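Side-chain contacts in arylalkylamine N-Acetyltransferase 2 (Aedes aegypti, PDB 4FD5), which probably transfers acetyl or long-chain fatty acyl groups from coenzyme A thioesters to arylalkylamines such as dopamine and serotonin: residues E53-S58 against E132-S137; E12-K17 against V78-I83; R178-L183 against K215-V220. All blocks are in the same frame, centred on the assembly; numbering follows the deposited sequence.

Interaction 1 (E53-S58 against E132-S137)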
loop_
_atom_site.group_PDB
_atom_site.type_symbol
_atom_site.label_atom_id
_atom_site.label_comp_id
_atom_site.label_asym_id
_atom_site.label_seq_id
_atom_site.Cartn_x
_atom_site.Cartn_y
_atom_site.Cartn_z
ATOM N N GLU A 53 -5.814 -6.909 -8.548
ATOM C CA GLU A 53 -4.958 -8.084 -8.642
ATOM C C GLU A 53 -3.846 -7.903 -9.663
ATOM O O GLU A 53 -2.718 -8.312 -9.422
ATOM C CB GLU A 53 -5.803 -9.321 -8.941
ATOM C CG GLU A 53 -6.700 -9.701 -7.774
ATOM C CD GLU A 53 -7.778 -10.695 -8.145
ATOM O OE1 GLU A 53 -7.546 -11.526 -9.045
ATOM O OE2 GLU A 53 -8.868 -10.639 -7.541
ATOM N N GLN A 54 -4.156 -7.271 -10.792
ATOM C CA GLN A 54 -3.130 -6.921 -11.778
ATOM C C GLN A 54 -2.033 -6.055 -11.138
ATOM O O GLN A 54 -0.827 -6.282 -11.348
ATOM C CB GLN A 54 -3.783 -6.182 -12.951
ATOM C CG GLN A 54 -2.832 -5.664 -14.003
ATOM C CD GLN A 54 -3.579 -4.934 -15.109
ATOM O OE1 GLN A 54 -4.074 -5.552 -16.051
ATOM N NE2 GLN A 54 -3.692 -3.615 -14.977
ATOM N N HIS A 55 -2.457 -5.062 -10.355
ATOM C CA HIS A 55 -1.520 -4.161 -9.694
ATOM C C HIS A 55 -0.666 -4.897 -8.659
ATOM O O HIS A 55 0.556 -4.721 -8.630
ATOM C CB HIS A 55 -2.255 -2.969 -9.052
ATOM C CG HIS A 55 -1.346 -1.882 -8.551
ATOM N ND1 HIS A 55 -1.733 -0.974 -7.587
ATOM C CD2 HIS A 55 -0.074 -1.552 -8.886
ATOM C CE1 HIS A 55 -0.738 -0.137 -7.343
ATOM N NE2 HIS A 55 0.280 -0.465 -8.117
ATOM N N SER A 56 -1.306 -5.720 -7.830
ATOM C CA SER A 56 -0.579 -6.507 -6.834
ATOM C C SER A 56 0.411 -7.480 -7.459
ATOM O O SER A 56 1.502 -7.663 -6.941
ATOM C CB SER A 56 -1.524 -7.230 -5.882
ATOM O OG SER A 56 -2.339 -6.291 -5.200
ATOM N N LEU A 57 0.036 -8.101 -8.571
ATOM C CA LEU A 57 0.972 -9.010 -9.233
ATOM C C LEU A 57 2.170 -8.242 -9.780
ATOM O O LEU A 57 3.319 -8.653 -9.598
ATOM C CB LEU A 57 0.267 -9.811 -10.325
ATOM C CG LEU A 57 1.130 -10.837 -11.058
ATOM C CD1 LEU A 57 1.706 -11.864 -10.095
ATOM C CD2 LEU A 57 0.259 -11.511 -12.115
ATOM N N SER A 58 1.906 -7.114 -10.435
ATOM C CA SER A 58 3.000 -6.280 -10.915
ATOM C C SER A 58 3.936 -5.893 -9.768
ATOM O O SER A 58 5.162 -5.960 -9.890
ATOM C CB SER A 58 2.465 -5.026 -11.605
ATOM O OG SER A 58 3.516 -4.352 -12.273
ATOM N N GLU A 132 8.654 1.675 -1.990
ATOM C CA GLU A 132 7.273 2.002 -1.630
ATOM C C GLU A 132 6.510 0.838 -0.996
ATOM O O GLU A 132 6.347 -0.223 -1.610
ATOM C CB GLU A 132 6.501 2.533 -2.857
ATOM C CG GLU A 132 5.124 3.091 -2.498
ATOM C CD GLU A 132 4.318 3.526 -3.715
ATOM O OE1 GLU A 132 4.567 3.018 -4.842
ATOM O OE2 GLU A 132 3.411 4.372 -3.528
ATOM N N ILE A 133 6.017 1.047 0.226
ATOM C CA ILE A 133 5.171 0.059 0.884
ATOM C C ILE A 133 3.759 0.297 0.362
ATOM O O ILE A 133 3.186 1.367 0.567
ATOM C CB ILE A 133 5.186 0.222 2.418
ATOM C CG1 ILE A 133 6.593 0.072 2.975
ATOM C CG2 ILE A 133 4.273 -0.810 3.089
ATOM C CD1 ILE A 133 6.784 0.786 4.313
ATOM N N ARG A 134 3.201 -0.690 -0.330
ATOM C CA ARG A 134 1.915 -0.512 -0.993
ATOM C C ARG A 134 0.759 -1.156 -0.258
ATOM O O ARG A 134 -0.330 -0.572 -0.186
ATOM C CB ARG A 134 1.978 -1.022 -2.431
ATOM C CG ARG A 134 2.960 -0.208 -3.237
ATOM C CD ARG A 134 3.014 -0.620 -4.713
ATOM N NE ARG A 134 3.897 0.308 -5.406
ATOM C CZ ARG A 134 4.542 0.061 -6.542
ATOM N NH1 ARG A 134 4.395 -1.102 -7.169
ATOM N NH2 ARG A 134 5.336 0.998 -7.050
ATOM N N ILE A 135 0.981 -2.374 0.239
ATOM C CA ILE A 135 -0.037 -3.045 1.036
ATOM C C ILE A 135 0.592 -3.598 2.301
ATOM O O ILE A 135 1.663 -4.190 2.241
ATOM C CB ILE A 135 -0.674 -4.228 0.272
ATOM C CG1 ILE A 135 -1.542 -3.697 -0.869
ATOM C CG2 ILE A 135 -1.493 -5.095 1.221
ATOM C CD1 ILE A 135 -2.270 -4.797 -1.636
ATOM N N LEU A 136 -0.067 -3.398 3.443
ATOM C CA LEU A 136 0.328 -4.049 4.691
ATOM C C LEU A 136 -0.918 -4.741 5.221
ATOM O O LEU A 136 -1.932 -4.081 5.497
ATOM C CB LEU A 136 0.840 -3.009 5.699
ATOM C CG LEU A 136 1.189 -3.504 7.105
ATOM C CD1 LEU A 136 2.304 -4.541 7.056
ATOM C CD2 LEU A 136 1.586 -2.318 7.956
ATOM N N SER A 137 -0.844 -6.062 5.352
ATOM C CA SER A 137 -2.037 -6.872 5.618
ATOM C C SER A 137 -1.692 -8.004 6.580
ATOM O O SER A 137 -0.677 -8.672 6.400
ATOM C CB SER A 137 -2.554 -7.467 4.292
ATOM O OG SER A 137 -3.675 -8.303 4.522
#
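The imidazole of His55 and the guanidinium of Arg134 approach each other obliquely, too far apart for a bond, NE2 of His55 lying 4.3 Å from NH1 of Arg134. Much of the hold on the guanidinium comes from its own strand: the carboxylate of Glu132 sits at its edge, in plane, and takes a side-on grip from two nitrogens on a single oxygen. NE of Arg134 reaches OE1 of Glu132 at 2.8 Å, from well above the carboxylate plane, while NH2 of Arg134 meets the same OE1 at 3.1 Å, nearly in line with the C-O bond. The NE bond is the straighter one, at 158° against 140°. NH1, the nitrogen nearest His55, bonds Thr59 OG1, one turn beyond His55 on helix 50-60, so the arginine links strand 129-138 to that helix.

Deeper in, the contact becomes one of a methyl against a hydroxyl. Ile135 sends CD1 out on a fully extended arm (chi2 -177°), and this methyl rests 3.9 Å from OG of Ser56. The hydroxyl is not left without a polar partner there, since it bonds Leu52 O within its own helix. Leu26 of helix 19-29 touches both residues.

Arg134 and Ile135 can both turn to this side because they lie together across from Leu80 on strand 75-85, forming a classic beta bulge. Helix 147-161 receives the flanking Ile133 and Leu136 instead. A bulge in this strand, the fourth of the GNAT fold (129-138 here), is a hallmark of the family; it helps to splay the strand from the next, 166-171, at the acyl-CoA site, and the position of this one is consistent with that role.

Interaction 2 (E12-K17 against V78-I83)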
loop_
_atom_site.group_PDB
_atom_site.type_symbol
_atom_site.label_atom_id
_atom_site.label_comp_id
_atom_site.label_asym_id
_atom_site.label_seq_id
_atom_site.Cartn_x
_atom_site.Cartn_y
_atom_site.Cartn_z
ATOM N N GLU A 12 9.877 -14.089 4.897
ATOM C CA GLU A 12 10.564 -14.426 3.654
ATOM C C GLU A 12 10.224 -13.418 2.569
ATOM O O GLU A 12 9.145 -12.842 2.571
ATOM C CB GLU A 12 10.136 -15.811 3.164
ATOM C CG GLU A 12 10.307 -16.949 4.173
ATOM C CD GLU A 12 11.762 -17.316 4.397
ATOM O OE1 GLU A 12 12.615 -16.921 3.572
ATOM O OE2 GLU A 12 12.053 -18.004 5.400
ATOM N N THR A 13 11.137 -13.229 1.626
ATOM C CA THR A 13 10.812 -12.455 0.427
ATOM C C THR A 13 9.839 -13.293 -0.405
ATOM O O THR A 13 10.010 -14.504 -0.510
ATOM C CB THR A 13 12.087 -12.131 -0.375
ATOM O OG1 THR A 13 12.999 -11.390 0.451
ATOM C CG2 THR A 13 11.746 -11.319 -1.627
ATOM N N ILE A 14 8.816 -12.669 -0.995
ATOM C CA ILE A 14 7.778 -13.435 -1.688
ATOM C C ILE A 14 8.226 -13.804 -3.084
ATOM O O ILE A 14 8.483 -12.926 -3.910
ATOM C CB ILE A 14 6.439 -12.662 -1.781
ATOM C CG1 ILE A 14 6.029 -12.192 -0.378
ATOM C CG2 ILE A 14 5.353 -13.567 -2.376
ATOM C CD1 ILE A 14 4.732 -11.406 -0.323
ATOM N N SER A 15 8.328 -15.107 -3.325
ATOM C CA SER A 15 8.740 -15.651 -4.617
ATOM C C SER A 15 7.513 -16.056 -5.413
ATOM O O SER A 15 6.413 -16.132 -4.871
ATOM C CB SER A 15 9.641 -16.873 -4.406
ATOM O OG SER A 15 8.876 -17.962 -3.924
ATOM N N SER A 16 7.699 -16.339 -6.698
ATOM C CA SER A 16 6.553 -16.579 -7.583
ATOM C C SER A 16 5.669 -17.763 -7.168
ATOM O O SER A 16 4.467 -17.761 -7.448
ATOM C CB SER A 16 7.003 -16.737 -9.044
ATOM O OG SER A 16 7.762 -17.926 -9.238
ATOM N N LYS A 17 6.256 -18.769 -6.515
ATOM C CA LYS A 17 5.477 -19.930 -6.097
ATOM C C LYS A 17 4.408 -19.557 -5.072
ATOM O O LYS A 17 3.469 -20.301 -4.855
ATOM C CB LYS A 17 6.381 -21.035 -5.548
ATOM C CG LYS A 17 7.270 -21.656 -6.607
ATOM C CD LYS A 17 7.754 -23.017 -6.143
ATOM C CE LYS A 17 8.622 -23.692 -7.206
ATOM N NZ LYS A 17 9.083 -25.036 -6.767
ATOM N N VAL A 78 1.321 -9.978 4.913
ATOM C CA VAL A 78 2.262 -9.532 3.882
ATOM C C VAL A 78 2.506 -8.020 3.911
ATOM O O VAL A 78 1.661 -7.236 4.350
ATOM C CB VAL A 78 1.775 -9.894 2.465
ATOM C CG1 VAL A 78 1.700 -11.421 2.299
ATOM C CG2 VAL A 78 0.446 -9.213 2.156
ATOM N N ALA A 79 3.671 -7.637 3.396
ATOM C CA ALA A 79 3.951 -6.268 3.000
ATOM C C ALA A 79 4.291 -6.317 1.524
ATOM O O ALA A 79 5.338 -6.846 1.150
ATOM C CB ALA A 79 5.130 -5.720 3.776
ATOM N N LEU A 80 3.392 -5.812 0.688
ATOM C CA LEU A 80 3.674 -5.756 -0.743
ATOM C C LEU A 80 4.336 -4.415 -0.984
ATOM O O LEU A 80 3.739 -3.354 -0.705
ATOM C CB LEU A 80 2.410 -5.886 -1.589
ATOM C CG LEU A 80 2.043 -7.300 -2.033
ATOM C CD1 LEU A 80 1.781 -8.175 -0.848
ATOM C CD2 LEU A 80 0.877 -7.328 -3.003
ATOM N N ASN A 81 5.551 -4.494 -1.534
ATOM C CA ASN A 81 6.415 -3.340 -1.728
ATOM C C ASN A 81 6.814 -3.225 -3.183
ATOM O O ASN A 81 7.079 -4.233 -3.844
ATOM C CB ASN A 81 7.687 -3.474 -0.888
ATOM C CG ASN A 81 7.393 -3.677 0.587
ATOM O OD1 ASN A 81 6.534 -3.000 1.161
ATOM N ND2 ASN A 81 8.080 -4.629 1.201
ATOM N N GLY A 82 6.840 -1.996 -3.682
ATOM C CA GLY A 82 7.245 -1.754 -5.064
ATOM C C GLY A 82 8.389 -0.772 -5.183
ATOM O O GLY A 82 8.731 -0.069 -4.242
ATOM N N ILE A 83 8.997 -0.716 -6.363
ATOM C CA ILE A 83 10.089 0.217 -6.590
ATOM C C ILE A 83 9.636 1.359 -7.493
ATOM O O ILE A 83 9.158 1.114 -8.596
ATOM C CB ILE A 83 11.287 -0.493 -7.246
ATOM C CG1 ILE A 83 11.699 -1.689 -6.388
ATOM C CG2 ILE A 83 12.451 0.488 -7.391
ATOM C CD1 ILE A 83 12.698 -2.629 -7.064
#
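Ile14 carries most of this contact, and it does so with one methyl group. Its CD1 stands 4.0 Å from CG1 of Val78 and 4.4 Å from CD1 of Leu80, touching two residues that lie two apart on strand 75-85 and so project on the same face of the sheet. The reach comes from the shape of the side chain: with CG1 beside the backbone N (chi1 -53°) and the next torsion fully extended at 180°, CD1 is carried toward strand 75-85, beyond strand 66-69.

Val78 meets this methyl with the branch that is anti to its own carbonyl carbon, and the two side chains cross at about a right angle and meet through their terminal methyls. Leu80 starts off to one side and bends over to close the gap with CD1.

The backbones here do not pair with each other, their nearest CA atoms, those of Ile14 and Val78, being 8.8 Å apart. Strand 66-69 and the residue before it fill the interval, Ile14 bonding to Ser65 and Ala79 to Ile66 through the main chain. The contact thus joins the end of the N-terminal edge strand to the third strand of the GNAT sheet. Val22 of helix 19-29 and Leu60 of helix 50-60 cover both Ile14 and Leu80, completing a buried apolar cluster.

With methyl groups alone in contact, the attraction is dispersion and the exclusion of water. It has little directional demand, and the alignment of the chains probably comes largely from the main-chain bonding of the intervening strand.

Interaction 3 (R178-L183 against K215-V220)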
loop_
_atom_site.group_PDB
_atom_site.type_symbol
_atom_site.label_atom_id
_atom_site.label_comp_id
_atom_site.label_asym_id
_atom_site.label_seq_id
_atom_site.Cartn_x
_atom_site.Cartn_y
_atom_site.Cartn_z
ATOM N N ARG A 178 -0.397 4.335 12.114
ATOM C CA ARG A 178 0.210 4.185 13.449
ATOM C C ARG A 178 1.471 3.314 13.412
ATOM O O ARG A 178 2.490 3.644 14.037
ATOM C CB ARG A 178 -0.798 3.625 14.454
ATOM C CG ARG A 178 -0.239 3.502 15.867
ATOM C CD ARG A 178 -1.336 3.155 16.873
ATOM N NE ARG A 178 -2.385 4.173 16.926
ATOM C CZ ARG A 178 -2.330 5.279 17.672
ATOM N NH1 ARG A 178 -1.272 5.529 18.441
ATOM N NH2 ARG A 178 -3.338 6.145 17.649
ATOM N N VAL A 179 1.410 2.222 12.656
ATOM C CA VAL A 179 2.580 1.344 12.544
ATOM C C VAL A 179 3.805 2.071 11.972
ATOM O O VAL A 179 4.895 2.081 12.582
ATOM C CB VAL A 179 2.276 0.084 11.699
ATOM C CG1 VAL A 179 3.553 -0.734 11.477
ATOM C CG2 VAL A 179 1.233 -0.764 12.395
ATOM N N VAL A 180 3.632 2.681 10.803
ATOM C CA VAL A 180 4.781 3.322 10.184
ATOM C C VAL A 180 5.270 4.532 10.994
ATOM O O VAL A 180 6.471 4.768 11.064
ATOM C CB VAL A 180 4.580 3.652 8.681
ATOM C CG1 VAL A 180 4.343 2.358 7.887
ATOM C CG2 VAL A 180 3.443 4.608 8.479
ATOM N N SER A 181 4.350 5.274 11.611
ATOM C CA SER A 181 4.740 6.384 12.495
ATOM C C SER A 181 5.636 5.877 13.611
ATOM O O SER A 181 6.654 6.499 13.955
ATOM C CB SER A 181 3.499 7.034 13.119
ATOM O OG SER A 181 2.781 7.796 12.176
ATOM N N SER A 182 5.257 4.742 14.194
ATOM C CA SER A 182 6.030 4.153 15.280
ATOM C C SER A 182 7.419 3.721 14.834
ATOM O O SER A 182 8.331 3.571 15.663
ATOM C CB SER A 182 5.290 2.963 15.889
ATOM O OG SER A 182 5.451 1.786 15.117
ATOM N N LEU A 183 7.570 3.499 13.529
ATOM C CA LEU A 183 8.883 3.155 12.969
ATOM C C LEU A 183 9.648 4.325 12.322
ATOM O O LEU A 183 10.604 4.116 11.568
ATOM C CB LEU A 183 8.722 2.013 11.965
ATOM C CG LEU A 183 8.245 0.711 12.587
ATOM C CD1 LEU A 183 7.820 -0.290 11.509
ATOM C CD2 LEU A 183 9.344 0.140 13.469
ATOM N N LYS A 215 -2.509 9.821 4.338
ATOM C CA LYS A 215 -1.225 10.455 4.634
ATOM C C LYS A 215 -0.159 9.855 3.740
ATOM O O LYS A 215 -0.007 8.637 3.708
ATOM C CB LYS A 215 -0.825 10.248 6.094
ATOM C CG LYS A 215 -1.808 10.804 7.113
ATOM C CD LYS A 215 -1.256 10.680 8.537
ATOM C CE LYS A 215 -2.242 11.253 9.551
ATOM N NZ LYS A 215 -1.657 11.270 10.917
ATOM N N ILE A 216 0.550 10.699 2.995
ATOM C CA ILE A 216 1.763 10.266 2.309
ATOM C C ILE A 216 2.942 10.479 3.256
ATOM O O ILE A 216 3.213 11.624 3.693
ATOM C CB ILE A 216 1.996 10.992 0.983
ATOM C CG1 ILE A 216 0.844 10.699 0.020
ATOM C CG2 ILE A 216 3.337 10.579 0.378
ATOM C CD1 ILE A 216 0.980 11.420 -1.308
ATOM N N MET A 217 3.609 9.370 3.569
ATOM C CA MET A 217 4.573 9.316 4.655
ATOM C C MET A 217 5.882 8.757 4.142
ATOM O O MET A 217 5.896 7.936 3.224
ATOM C CB MET A 217 4.044 8.430 5.792
ATOM C CG MET A 217 2.659 8.846 6.286
ATOM S SD MET A 217 1.979 7.809 7.593
ATOM C CE MET A 217 2.887 8.446 9.012
ATOM N N CYS A 218 6.987 9.200 4.723
ATOM C CA CYS A 218 8.278 8.697 4.265
ATOM C C CYS A 218 9.337 8.605 5.362
ATOM O O CYS A 218 9.197 9.179 6.440
ATOM C CB CYS A 218 8.789 9.534 3.095
ATOM S SG CYS A 218 9.306 11.181 3.590
ATOM N N LYS A 219 10.391 7.860 5.078
ATOM C CA LYS A 219 11.467 7.682 6.039
ATOM C C LYS A 219 12.790 7.631 5.295
ATOM O O LYS A 219 12.924 6.893 4.318
ATOM C CB LYS A 219 11.269 6.384 6.828
ATOM C CG LYS A 219 12.287 6.176 7.933
ATOM C CD LYS A 219 12.113 4.851 8.643
ATOM C CE LYS A 219 13.133 4.767 9.784
ATOM N NZ LYS A 219 13.108 3.473 10.496
ATOM N N VAL A 220 13.759 8.421 5.748
ATOM C CA VAL A 220 15.122 8.275 5.258
ATOM C C VAL A 220 15.787 7.161 6.059
ATOM O O VAL A 220 15.831 7.218 7.295
ATOM C CB VAL A 220 15.936 9.571 5.404
ATOM C CG1 VAL A 220 17.393 9.308 4.971
ATOM C CG2 VAL A 220 15.319 10.665 4.566
#
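Val180 makes the first contact along helix 174-182, turning its CG2 onto the thioether of Met217. That methyl lies 3.6 Å from SD and 3.9 Å from CE of Met217, so the valine covers the sulfur and the terminal carbon together. Met217 leaves its strand extended as far as the sulfur and then bends (chi3 78°), folding CE along the helix surface toward the next residue.

There Ser181 receives it: OG of Ser181 is only 3.2 Å from CE of Met217, a close approach of a methyl to a hydroxyl oxygen. The polar needs of this hydroxyl are met inside the helix, where it bonds Gln177 O one turn earlier.

At Leu183 the backbone takes over. The side chain leads off to helix 147-161, lying against Ile152 and Glu153, while its carbonyl oxygen accepts from the ammonium of Lys219. NZ of Lys219 stands 2.8 Å from O of Leu183 and meets it almost head-on, with a C=O...N angle of 165°. The lysine gets there on a fully extended chain, whose CE also passes 3.2 Å from the same oxygen. A salt bridge from NZ to Glu156 of helix 147-161 gives the charge a second partner.

In the C-terminal half of the GNAT sheet, the contact packs helix 174-182, which follows strand 166-171, onto that strand's antiparallel neighbour, 213-220. The chemistry is divided along the latter. Packing at Met217 is non-directional, whereas the ammonium of Lys219 ties one carbonyl at a defined point, and the neighbouring carboxylate probably helps to stabilise its positive charge.

Overall arrangement
From the N terminus, 12-17 opens interaction 2 and 53-58 opens interaction 1 before 78-83 closes the former, across 60 intervening residues, and 132-137 closes the latter, across 73. The two loops therefore cross. They also touch, since strands 75-85 and 129-138 are antiparallel neighbours joined by main-chain bonds such as Arg134 to Leu80. Together they bind the end of the N-terminal strand, where it runs into a loop, and helix 50-60 to the middle of the sheet. Interaction 3 follows in series, closing a shorter loop of 31 residues between helix 174-182 and strand 213-220. Its centre lies about 17 Å from that of interaction 1 and 20 Å from that of interaction 2, toward the other end of the same sheet.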